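GlcNAc Inducible Gene 2, GIG2 (Candida albicans, PDB 6AKZ) binds a ferric ion and is probably an oxygenase of the DUF1479 family, built on a cupin-type fold. Local coordinates at residues D227-S232 with W349-P354; S207-S212 with E219-F224; V107-T112 with Y128-S133; I101-L106 with I178-P183. All coordinates share one frame; numbering follows the deposited sequence.

Overall arrangement
Interactions 1 and 2 are neighbours, their centres 10 Å apart, and they touch: Y210 OH lies 2.7 Å from D352 OD2 and H350 NE2 lies 2.9 Å from A223 O, both probable hydrogen bonds. Interaction 1 is nearest the iron, with the side chain of C351 about 10 Å from the metal held by H192, D194 and H355. Interactions 3 and 4 form a second pair, 9 Å apart between centres, where helix 96-112 packs near the edge of the seven-stranded sheet; Y128 N meets I178 O at 3.0 Å. That sheet reaches both interaction 1 and interaction 4, whose centres lie 29 Å apart, while interactions 2 and 3 are separated by 40 Å between centres.

Interaction 1: D227-S232 with W349-P354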
# COMPACT_ATOMS: atom_id res chain seq x y z
N ASP A 227 3.65 -8.96 -12.77
CA ASP A 227 3.91 -10.38 -13.02
C ASP A 227 4.57 -11.12 -11.88
O ASP A 227 4.12 -12.21 -11.50
CB ASP A 227 4.75 -10.55 -14.29
CG ASP A 227 4.09 -10.02 -15.54
OD1 ASP A 227 3.69 -8.84 -15.62
OD2 ASP A 227 4.01 -10.80 -16.54
N GLU A 228 5.62 -10.55 -11.31
CA GLU A 228 6.37 -11.18 -10.24
C GLU A 228 5.70 -10.86 -8.89
O GLU A 228 5.59 -11.73 -8.03
CB GLU A 228 7.83 -10.71 -10.21
CG GLU A 228 8.63 -11.14 -11.41
CD GLU A 228 8.39 -10.28 -12.61
OE1 GLU A 228 7.99 -9.10 -12.46
OE2 GLU A 228 8.63 -10.76 -13.72
N ARG A 229 5.26 -9.61 -8.71
CA ARG A 229 4.68 -9.23 -7.41
C ARG A 229 3.46 -10.01 -6.95
O ARG A 229 3.21 -10.15 -5.76
CB ARG A 229 4.37 -7.72 -7.42
CG ARG A 229 4.51 -7.15 -6.02
CD ARG A 229 4.46 -5.66 -6.06
NE ARG A 229 4.74 -5.12 -4.74
CZ ARG A 229 5.44 -4.01 -4.51
NH1 ARG A 229 5.89 -3.24 -5.54
NH2 ARG A 229 5.65 -3.63 -3.28
N THR A 230 2.69 -10.47 -7.95
CA THR A 230 1.54 -11.41 -7.79
C THR A 230 1.90 -12.62 -6.90
O THR A 230 1.06 -13.12 -6.17
CB THR A 230 0.98 -11.76 -9.21
OG1 THR A 230 0.34 -10.57 -9.76
CG2 THR A 230 -0.10 -12.84 -9.18
N TYR A 231 3.16 -13.04 -6.93
CA TYR A 231 3.59 -14.21 -6.24
C TYR A 231 4.56 -13.91 -5.07
O TYR A 231 5.20 -14.79 -4.56
CB TYR A 231 4.28 -15.14 -7.24
CG TYR A 231 3.35 -15.56 -8.33
CD1 TYR A 231 2.46 -16.63 -8.14
CD2 TYR A 231 3.33 -14.88 -9.56
CE1 TYR A 231 1.57 -17.03 -9.15
CE2 TYR A 231 2.44 -15.29 -10.58
CZ TYR A 231 1.55 -16.38 -10.33
OH TYR A 231 0.63 -16.80 -11.30
N SER A 232 4.68 -12.63 -4.72
CA SER A 232 5.57 -12.23 -3.66
C SER A 232 4.91 -12.59 -2.31
O SER A 232 3.73 -12.44 -2.10
CB SER A 232 5.87 -10.72 -3.73
OG SER A 232 4.70 -9.93 -3.50
N TRP A 349 -1.84 6.19 -2.53
CA TRP A 349 -0.45 6.13 -2.76
C TRP A 349 -0.01 4.68 -3.03
O TRP A 349 -0.51 3.67 -2.47
CB TRP A 349 0.41 6.79 -1.69
CG TRP A 349 0.33 6.21 -0.30
CD1 TRP A 349 1.25 5.40 0.28
CD2 TRP A 349 -0.73 6.38 0.66
NE1 TRP A 349 0.84 5.02 1.60
CE2 TRP A 349 -0.33 5.69 1.86
CE3 TRP A 349 -1.93 7.10 0.66
CZ2 TRP A 349 -1.11 5.70 3.02
CZ3 TRP A 349 -2.75 7.05 1.82
CH2 TRP A 349 -2.34 6.37 2.96
N HIS A 350 0.97 4.58 -3.89
CA HIS A 350 1.62 3.28 -4.26
C HIS A 350 2.21 2.58 -3.05
O HIS A 350 2.70 3.19 -2.12
CB HIS A 350 2.68 3.47 -5.33
CG HIS A 350 3.10 2.21 -6.02
ND1 HIS A 350 4.10 1.40 -5.54
CD2 HIS A 350 2.76 1.71 -7.23
CE1 HIS A 350 4.32 0.42 -6.39
NE2 HIS A 350 3.51 0.58 -7.43
N CYS A 351 2.05 1.26 -3.01
CA CYS A 351 2.56 0.47 -1.91
C CYS A 351 4.05 0.66 -1.62
O CYS A 351 4.50 0.39 -0.52
CB CYS A 351 2.22 -1.04 -2.09
SG CYS A 351 2.91 -1.72 -3.62
N ASP A 352 4.79 1.14 -2.59
CA ASP A 352 6.23 1.42 -2.42
C ASP A 352 6.55 2.88 -2.17
O ASP A 352 7.73 3.28 -2.32
CB ASP A 352 7.02 0.91 -3.62
CG ASP A 352 7.31 -0.60 -3.59
OD1 ASP A 352 7.02 -1.28 -2.55
OD2 ASP A 352 7.72 -1.12 -4.69
N LEU A 353 5.54 3.73 -1.86
CA LEU A 353 5.84 5.13 -1.67
C LEU A 353 6.17 5.45 -0.18
O LEU A 353 5.42 5.07 0.77
CB LEU A 353 4.66 5.99 -2.11
CG LEU A 353 5.09 7.37 -2.51
CD1 LEU A 353 5.83 7.32 -3.84
CD2 LEU A 353 3.95 8.37 -2.63
N PRO A 354 7.33 6.04 0.06
CA PRO A 354 7.60 6.47 1.44
C PRO A 354 6.56 7.48 1.89
O PRO A 354 6.26 8.43 1.16
CB PRO A 354 8.98 7.10 1.30
CG PRO A 354 9.57 6.62 0.02
CD PRO A 354 8.44 6.35 -0.85
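R229 and C351 are the closest backbone positions, yet their CA atoms stand 11.4 Å apart, and the gap is spanned mainly by the long side chain of R229, which reaches from a loop with helical backbone angles toward the type I turn H350-L353. Extended from CG to NE, this arginine presents its guanidinium end-on to D352, which comes from the opposite direction. NH2 of R229 donates to OD1 of D352 at 2.8 Å and NH1 of R229 to OD2 of D352 at 2.9 Å, a salt bridge made of two nearly straight bonds. Both oxygens lie close to the guanidinium plane, but the carboxylate is turned 44° against it, and the nitrogens approach from above the carboxylate plane. The turn begins at the last residue of strand 346-350, in the central sheet of this cupin-clan fold, and H355, an iron ligand, comes just after it. Placed between its backbone N and carbonyl carbon (chi1 59°), SG of C351 sits over one guanidinium face, 3.4 Å from NH2 of R229. The H350 ring faces R229 with its edge: CE1 of H350 is 4.1 Å from NH1 of R229. Within the turn, the backbone N of D352 donates to ND1 of H350 at 3.0 Å, while NE2 of H350 is hydrogen-bonded to A223 O. D352 has further partners in R200, a second salt bridge to OD1, and Y210 OH at OD2; two positive groups around this buried carboxylate probably favour its ionised form.

Interaction 2: S207-S212 with E219-F224; sequences SEVYKS and ENWDAF
V209 meets W221 through its backbone carbonyl: NE1 of W221 donates to O of V209 at 2.9 Å. The oxygen lies in the indole plane, at the ring edge, whereas the donor stands above the carbonyl plane and the bond is bent, with an N-H...O angle of 142°. CG1 of V209 adds an apolar touch on CZ2 of W221 at 4.4 Å, and the same methyl covers the centre of one face of the Y210 ring. Y210 comes next, in the N-cap position before helix 211-214. Its side chain runs alongside that of W221 and points the same way, with CE1 of Y210 3.4 Å from CZ2 of W221. The phenol and the five-membered indole ring are nearly parallel but displaced, centroids 5.5 Å from each other and planes at 28°, with little ring overlap. S212 closes the contact, its CB packing at 4.1 Å against N of W221. On the far segment, N of A223 lies over the centre of one indole face, and OD1 of D222 accepts from N of F224, an Asx turn. The phenol OH of Y210 is hydrogen-bonded to D352 OD2, and M282 of helix 278-287 touches both Y210 and W221. A single hydrogen bond thus satisfies the indole N-H and probably helps set the rotation of a ring whose contacts with Y210, V209 and M282 are largely apolar.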
# COMPACT_ATOMS: atom_id res chain seq x y z
N SER A 207 11.83 -9.97 -4.39
CA SER A 207 13.02 -9.36 -4.93
C SER A 207 13.14 -9.31 -6.43
O SER A 207 13.73 -8.32 -6.98
CB SER A 207 14.28 -10.06 -4.29
OG SER A 207 14.49 -11.33 -4.89
N GLU A 208 12.51 -10.24 -7.15
CA GLU A 208 12.49 -10.17 -8.58
C GLU A 208 11.74 -8.98 -9.12
O GLU A 208 12.02 -8.58 -10.24
CB GLU A 208 11.86 -11.40 -9.28
CG GLU A 208 12.72 -12.62 -9.36
CD GLU A 208 13.90 -12.47 -10.32
OE1 GLU A 208 13.77 -12.40 -11.61
OE2 GLU A 208 14.96 -12.42 -9.74
N VAL A 209 10.76 -8.47 -8.39
CA VAL A 209 10.10 -7.17 -8.72
C VAL A 209 11.13 -6.06 -9.03
O VAL A 209 10.91 -5.20 -9.88
CB VAL A 209 9.14 -6.74 -7.58
CG1 VAL A 209 8.54 -5.34 -7.82
CG2 VAL A 209 8.07 -7.79 -7.39
N TYR A 210 12.25 -6.06 -8.28
CA TYR A 210 13.29 -5.04 -8.32
C TYR A 210 14.55 -5.47 -9.13
O TYR A 210 15.56 -4.78 -9.11
CB TYR A 210 13.66 -4.65 -6.89
CG TYR A 210 12.44 -4.27 -6.06
CD1 TYR A 210 11.80 -3.06 -6.26
CD2 TYR A 210 11.88 -5.13 -5.13
CE1 TYR A 210 10.71 -2.74 -5.53
CE2 TYR A 210 10.82 -4.77 -4.38
CZ TYR A 210 10.22 -3.58 -4.62
OH TYR A 210 9.11 -3.28 -3.93
N LYS A 211 14.43 -6.50 -9.96
CA LYS A 211 15.55 -6.97 -10.76
C LYS A 211 16.29 -5.87 -11.54
O LYS A 211 17.49 -5.86 -11.53
CB LYS A 211 15.02 -7.99 -11.75
CG LYS A 211 16.12 -8.72 -12.53
CD LYS A 211 15.55 -10.07 -12.98
CE LYS A 211 16.61 -11.02 -13.48
NZ LYS A 211 17.03 -10.56 -14.84
N SER A 212 15.56 -4.97 -12.19
CA SER A 212 16.16 -3.89 -13.01
C SER A 212 17.08 -3.02 -12.16
O SER A 212 18.15 -2.65 -12.61
CB SER A 212 15.08 -3.00 -13.64
OG SER A 212 14.43 -3.65 -14.72
N GLU A 219 16.73 2.94 -14.06
CA GLU A 219 15.97 3.85 -14.88
C GLU A 219 14.83 3.18 -15.57
O GLU A 219 13.84 3.84 -15.93
CB GLU A 219 16.86 4.51 -15.96
CG GLU A 219 17.83 5.53 -15.43
CD GLU A 219 19.20 4.94 -15.04
OE1 GLU A 219 19.38 3.67 -14.89
OE2 GLU A 219 20.10 5.80 -14.84
N ASN A 220 14.96 1.88 -15.80
CA ASN A 220 13.91 1.15 -16.45
C ASN A 220 12.98 0.35 -15.51
O ASN A 220 12.19 -0.49 -16.00
CB ASN A 220 14.54 0.28 -17.50
CG ASN A 220 14.97 1.12 -18.67
OD1 ASN A 220 14.18 1.85 -19.28
ND2 ASN A 220 16.21 1.08 -18.94
N TRP A 221 13.12 0.54 -14.20
CA TRP A 221 12.19 -0.11 -13.24
C TRP A 221 10.75 0.42 -13.44
O TRP A 221 10.56 1.63 -13.49
CB TRP A 221 12.63 0.10 -11.81
CG TRP A 221 11.82 -0.66 -10.84
CD1 TRP A 221 11.67 -2.01 -10.78
CD2 TRP A 221 10.94 -0.11 -9.85
NE1 TRP A 221 10.76 -2.33 -9.81
CE2 TRP A 221 10.30 -1.18 -9.22
CE3 TRP A 221 10.60 1.19 -9.45
CZ2 TRP A 221 9.40 -1.00 -8.16
CZ3 TRP A 221 9.66 1.37 -8.45
CH2 TRP A 221 9.10 0.28 -7.79
N ASP A 222 9.82 -0.50 -13.57
CA ASP A 222 8.42 -0.24 -13.83
C ASP A 222 7.69 -0.72 -12.56
O ASP A 222 7.45 -1.91 -12.36
CB ASP A 222 7.92 -1.00 -15.06
CG ASP A 222 6.53 -0.54 -15.49
OD1 ASP A 222 5.80 0.01 -14.63
OD2 ASP A 222 6.23 -0.72 -16.68
N ALA A 223 7.24 0.25 -11.79
CA ALA A 223 6.45 -0.01 -10.54
C ALA A 223 5.03 -0.56 -10.71
O ALA A 223 4.39 -0.98 -9.73
CB ALA A 223 6.37 1.30 -9.75
N PHE A 224 4.61 -0.62 -11.94
CA PHE A 224 3.24 -0.96 -12.28
C PHE A 224 3.08 -2.31 -12.89
O PHE A 224 1.94 -2.70 -13.13
CB PHE A 224 2.57 0.14 -13.07
CG PHE A 224 2.50 1.39 -12.29
CD1 PHE A 224 1.42 1.63 -11.43
CD2 PHE A 224 3.57 2.29 -12.28
CE1 PHE A 224 1.38 2.76 -10.64
CE2 PHE A 224 3.53 3.42 -11.49
CZ PHE A 224 2.44 3.64 -10.64

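Interaction 3: V107-T112 with Y128-S133; sequences VEFCKT and YNVFWS
Two rings carry this contact, F109 on the helix and Y128 at the end of its strand; the partner that each meets across the contact comes obliquely, neither squarely over a face nor at an edge, while the ring of H113 stacks on F109. Against the F109 ring comes a methyl of V130, CG2 lying 3.6 Å from CE1 of F109 and 3.8 Å from CD1 of the same ring. The two side chains slant across one another; a chi1 of -177° swings the F109 ring out from the helix to meet this branch. The Y128 ring receives the sulfur of C110 in a Cys sulfur-aromatic contact. SG of C110 stands 4.8 Å from the ring centroid of Y128 and 48° off the normal, approaching on the CD2 side near CB, with CD2 of Y128 closest at 3.9 Å. The other methyl of V130, CG1, reaches the same sulfur at 4.3 Å. The contact is wholly apolar, and the phenol OH of Y128 turns to the backbone N of N123. Beyond, S133 is the N-cap of helix 134-140. What results is helix-on-sheet packing at a sheet margin: the C-terminal part of helix 96-112 lies against outermost strand 127-128 and the loop leaving it.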
# COMPACT_ATOMS: atom_id res chain seq x y z
N VAL A 107 -19.14 8.11 14.42
CA VAL A 107 -18.86 8.61 15.77
C VAL A 107 -19.92 8.01 16.69
O VAL A 107 -19.59 7.54 17.78
CB VAL A 107 -18.93 10.13 15.80
CG1 VAL A 107 -18.97 10.72 17.21
CG2 VAL A 107 -17.77 10.72 15.04
N GLU A 108 -21.18 8.08 16.27
CA GLU A 108 -22.25 7.40 17.07
C GLU A 108 -21.97 5.93 17.36
O GLU A 108 -22.25 5.42 18.47
CB GLU A 108 -23.58 7.53 16.38
CG GLU A 108 -24.72 6.79 17.09
CD GLU A 108 -26.06 7.07 16.44
OE1 GLU A 108 -26.28 8.28 16.12
OE2 GLU A 108 -26.87 6.10 16.27
N PHE A 109 -21.55 5.20 16.32
CA PHE A 109 -21.22 3.83 16.51
C PHE A 109 -20.12 3.73 17.52
O PHE A 109 -20.21 2.93 18.42
CB PHE A 109 -20.74 3.18 15.16
CG PHE A 109 -20.44 1.70 15.28
CD1 PHE A 109 -19.24 1.25 15.81
CD2 PHE A 109 -21.39 0.76 14.86
CE1 PHE A 109 -18.98 -0.09 15.90
CE2 PHE A 109 -21.13 -0.59 14.98
CZ PHE A 109 -19.93 -1.01 15.52
N CYS A 110 -19.07 4.50 17.38
CA CYS A 110 -17.93 4.36 18.33
C CYS A 110 -18.37 4.67 19.79
O CYS A 110 -18.04 3.94 20.72
CB CYS A 110 -16.75 5.18 17.92
SG CYS A 110 -16.05 4.49 16.33
N LYS A 111 -19.20 5.67 19.95
CA LYS A 111 -19.68 6.05 21.30
C LYS A 111 -20.64 5.01 21.95
O LYS A 111 -20.82 5.01 23.18
CB LYS A 111 -20.41 7.39 21.16
CG LYS A 111 -19.46 8.53 20.91
CD LYS A 111 -20.26 9.81 20.94
CE LYS A 111 -19.37 11.01 20.72
NZ LYS A 111 -20.20 12.21 20.59
N THR A 112 -21.29 4.18 21.13
CA THR A 112 -22.22 3.18 21.58
C THR A 112 -21.61 1.77 21.55
O THR A 112 -22.29 0.79 21.84
CB THR A 112 -23.56 3.21 20.77
OG1 THR A 112 -23.31 3.04 19.39
CG2 THR A 112 -24.29 4.52 20.99
N TYR A 128 -9.69 3.94 15.47
CA TYR A 128 -10.90 3.25 15.97
C TYR A 128 -11.07 1.91 15.21
O TYR A 128 -11.15 1.91 13.98
CB TYR A 128 -12.09 4.15 15.73
CG TYR A 128 -11.99 5.35 16.61
CD1 TYR A 128 -11.29 6.49 16.21
CD2 TYR A 128 -12.55 5.33 17.88
CE1 TYR A 128 -11.13 7.57 17.09
CE2 TYR A 128 -12.43 6.41 18.75
CZ TYR A 128 -11.74 7.54 18.35
OH TYR A 128 -11.61 8.61 19.19
N ASN A 129 -11.12 0.80 15.94
CA ASN A 129 -11.09 -0.54 15.36
C ASN A 129 -12.50 -0.96 15.01
O ASN A 129 -13.05 -1.89 15.61
CB ASN A 129 -10.41 -1.53 16.31
CG ASN A 129 -8.90 -1.30 16.41
OD1 ASN A 129 -8.41 -0.26 16.03
ND2 ASN A 129 -8.18 -2.28 16.85
N VAL A 130 -13.12 -0.19 14.12
CA VAL A 130 -14.38 -0.48 13.55
C VAL A 130 -14.06 -0.84 12.08
O VAL A 130 -13.38 -0.09 11.33
CB VAL A 130 -15.39 0.67 13.71
CG1 VAL A 130 -14.97 1.99 13.05
CG2 VAL A 130 -16.72 0.27 13.13
N PHE A 131 -14.58 -1.98 11.65
CA PHE A 131 -14.30 -2.50 10.30
C PHE A 131 -15.50 -2.62 9.36
O PHE A 131 -15.34 -2.34 8.14
CB PHE A 131 -13.59 -3.83 10.46
CG PHE A 131 -12.31 -3.72 11.22
CD1 PHE A 131 -11.15 -3.27 10.61
CD2 PHE A 131 -12.27 -3.97 12.61
CE1 PHE A 131 -9.96 -3.21 11.31
CE2 PHE A 131 -11.08 -3.88 13.34
CZ PHE A 131 -9.91 -3.48 12.68
N TRP A 132 -16.68 -3.05 9.88
CA TRP A 132 -17.82 -3.45 9.06
C TRP A 132 -19.09 -2.57 9.22
O TRP A 132 -20.21 -2.98 8.86
CB TRP A 132 -18.15 -4.98 9.26
CG TRP A 132 -16.96 -5.93 9.20
CD1 TRP A 132 -16.49 -6.74 10.20
CD2 TRP A 132 -16.02 -6.07 8.12
NE1 TRP A 132 -15.33 -7.41 9.80
CE2 TRP A 132 -15.03 -7.01 8.53
CE3 TRP A 132 -15.95 -5.53 6.83
CZ2 TRP A 132 -13.99 -7.41 7.70
CZ3 TRP A 132 -14.86 -5.93 6.01
CH2 TRP A 132 -13.93 -6.86 6.44
N SER A 133 -18.92 -1.37 9.78
CA SER A 133 -20.08 -0.50 10.01
C SER A 133 -20.79 -0.15 8.73
O SER A 133 -20.20 -0.20 7.62
CB SER A 133 -19.60 0.80 10.73
OG SER A 133 -18.84 1.63 9.87

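Interaction 4: I101-L106 with I178-P183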
# COMPACT_ATOMS: atom_id res chain seq x y z
N ILE A 101 -22.92 12.74 7.03
CA ILE A 101 -23.78 11.72 7.57
C ILE A 101 -22.92 10.51 7.97
O ILE A 101 -23.08 9.95 9.04
CB ILE A 101 -24.85 11.38 6.48
CG1 ILE A 101 -25.86 12.52 6.36
CG2 ILE A 101 -25.54 10.07 6.81
CD1 ILE A 101 -26.60 12.52 5.02
N TRP A 102 -22.05 10.05 7.07
CA TRP A 102 -21.17 8.93 7.41
C TRP A 102 -20.28 9.17 8.63
O TRP A 102 -20.16 8.30 9.51
CB TRP A 102 -20.29 8.55 6.19
CG TRP A 102 -20.98 7.81 5.08
CD1 TRP A 102 -22.13 7.05 5.16
CD2 TRP A 102 -20.52 7.69 3.73
NE1 TRP A 102 -22.43 6.54 3.95
CE2 TRP A 102 -21.48 6.89 3.04
CE3 TRP A 102 -19.43 8.20 3.00
CZ2 TRP A 102 -21.34 6.57 1.67
CZ3 TRP A 102 -19.28 7.84 1.66
CH2 TRP A 102 -20.26 7.10 0.99
N PHE A 103 -19.70 10.36 8.72
CA PHE A 103 -18.82 10.71 9.85
C PHE A 103 -19.65 10.66 11.14
O PHE A 103 -19.25 10.06 12.11
CB PHE A 103 -18.19 12.11 9.70
CG PHE A 103 -17.34 12.49 10.85
CD1 PHE A 103 -16.14 11.85 11.06
CD2 PHE A 103 -17.82 13.37 11.82
CE1 PHE A 103 -15.36 12.12 12.19
CE2 PHE A 103 -17.07 13.65 12.94
CZ PHE A 103 -15.82 13.03 13.12
N ASN A 104 -20.83 11.29 11.10
CA ASN A 104 -21.64 11.29 12.32
C ASN A 104 -22.12 9.91 12.74
O ASN A 104 -22.04 9.60 13.91
CB ASN A 104 -22.81 12.23 12.16
CG ASN A 104 -22.40 13.65 12.10
OD1 ASN A 104 -21.48 14.10 12.79
ND2 ASN A 104 -23.10 14.40 11.31
N GLU A 105 -22.50 9.05 11.78
CA GLU A 105 -22.82 7.66 12.07
C GLU A 105 -21.64 6.87 12.61
O GLU A 105 -21.86 6.08 13.52
CB GLU A 105 -23.35 6.91 10.85
CG GLU A 105 -24.67 7.48 10.37
CD GLU A 105 -25.22 6.85 9.06
OE1 GLU A 105 -24.47 6.55 8.06
OE2 GLU A 105 -26.46 6.77 8.97
N LEU A 106 -20.44 7.10 12.09
CA LEU A 106 -19.24 6.43 12.69
C LEU A 106 -19.00 6.81 14.15
O LEU A 106 -18.58 6.00 14.98
CB LEU A 106 -17.97 6.68 11.89
CG LEU A 106 -17.96 6.04 10.50
CD1 LEU A 106 -16.99 6.71 9.52
CD2 LEU A 106 -17.63 4.58 10.63
N ILE A 178 -10.75 3.20 10.90
CA ILE A 178 -10.89 4.61 10.71
C ILE A 178 -9.92 5.37 11.66
O ILE A 178 -9.46 4.85 12.66
CB ILE A 178 -12.35 5.05 10.85
CG1 ILE A 178 -12.85 4.94 12.26
CG2 ILE A 178 -13.26 4.20 9.90
CD1 ILE A 178 -14.21 5.60 12.47
N ARG A 179 -9.58 6.59 11.26
CA ARG A 179 -8.83 7.51 12.09
C ARG A 179 -9.65 8.77 12.30
O ARG A 179 -10.29 9.31 11.38
CB ARG A 179 -7.49 7.83 11.45
CG ARG A 179 -6.87 9.07 12.09
CD ARG A 179 -5.50 9.33 11.57
NE ARG A 179 -5.34 9.56 10.10
CZ ARG A 179 -5.61 10.67 9.41
NH1 ARG A 179 -6.30 11.66 9.95
NH2 ARG A 179 -5.17 10.78 8.14
N ILE A 180 -9.76 9.20 13.56
CA ILE A 180 -10.36 10.49 13.85
C ILE A 180 -9.38 11.17 14.79
O ILE A 180 -9.32 10.81 15.97
CB ILE A 180 -11.74 10.36 14.55
CG1 ILE A 180 -12.70 9.57 13.68
CG2 ILE A 180 -12.36 11.73 14.79
CD1 ILE A 180 -14.02 9.24 14.35
N ARG A 181 -8.52 12.05 14.23
CA ARG A 181 -7.40 12.65 14.93
C ARG A 181 -7.79 14.06 15.39
O ARG A 181 -8.09 14.93 14.59
CB ARG A 181 -6.18 12.72 14.09
CG ARG A 181 -4.92 13.27 14.81
CD ARG A 181 -3.73 13.02 13.96
NE ARG A 181 -2.55 13.66 14.51
CZ ARG A 181 -1.38 13.75 13.90
NH1 ARG A 181 -1.20 13.26 12.67
NH2 ARG A 181 -0.36 14.31 14.52
N GLU A 182 -7.89 14.23 16.71
CA GLU A 182 -8.16 15.57 17.28
C GLU A 182 -6.91 16.47 17.18
O GLU A 182 -5.77 15.99 17.30
CB GLU A 182 -8.64 15.47 18.74
CG GLU A 182 -10.03 14.84 18.86
CD GLU A 182 -11.13 15.64 18.19
OE1 GLU A 182 -11.13 16.88 18.29
OE2 GLU A 182 -12.00 15.04 17.53
N PRO A 183 -7.13 17.80 17.12
CA PRO A 183 -5.97 18.70 17.22
C PRO A 183 -5.22 18.50 18.48
O PRO A 183 -5.83 18.21 19.54
CB PRO A 183 -6.60 20.08 17.19
CG PRO A 183 -7.88 19.92 16.41
CD PRO A 183 -8.35 18.52 16.76
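F103 and I180 come at each other from opposite directions, joining helix 96-112 to strand 178-181: the helix packs on a face of the seven-stranded sheet, near its margin, in a cupin-clan fold. The trans first torsion of F103 (chi1 179°) carries the phenyl ring out toward the isoleucine. CE1 of F103 makes the closest approach, 3.8 Å from CD1 of I180, and that methyl comes in obliquely. The other branch, CG2 of I180, lies in the plane of the ring at its edge, 4.0 Å from CE1 of F103 and 4.1 Å from CZ of F103. Both branches of I180 therefore gather at the CE1-CZ edge of the phenyl. H366 stacks on the F103 ring.

One helical turn further on, L106 and I178 run slantwise past each other. I178 and I180, two apart on the strand, both point at the helix, whereas R179 between them turns to the reverse side of the sheet, where S367 and Y371 bind its guanidinium. The contact is hydrophobic throughout and lies away from the iron. L106 also packs on S133, at the start of helix 134-140. At the L106 end it is a single methyl that does the work: CD1 of I178 sits 4.0 Å from CB of L106 and 4.0 Å from CD2 of L106.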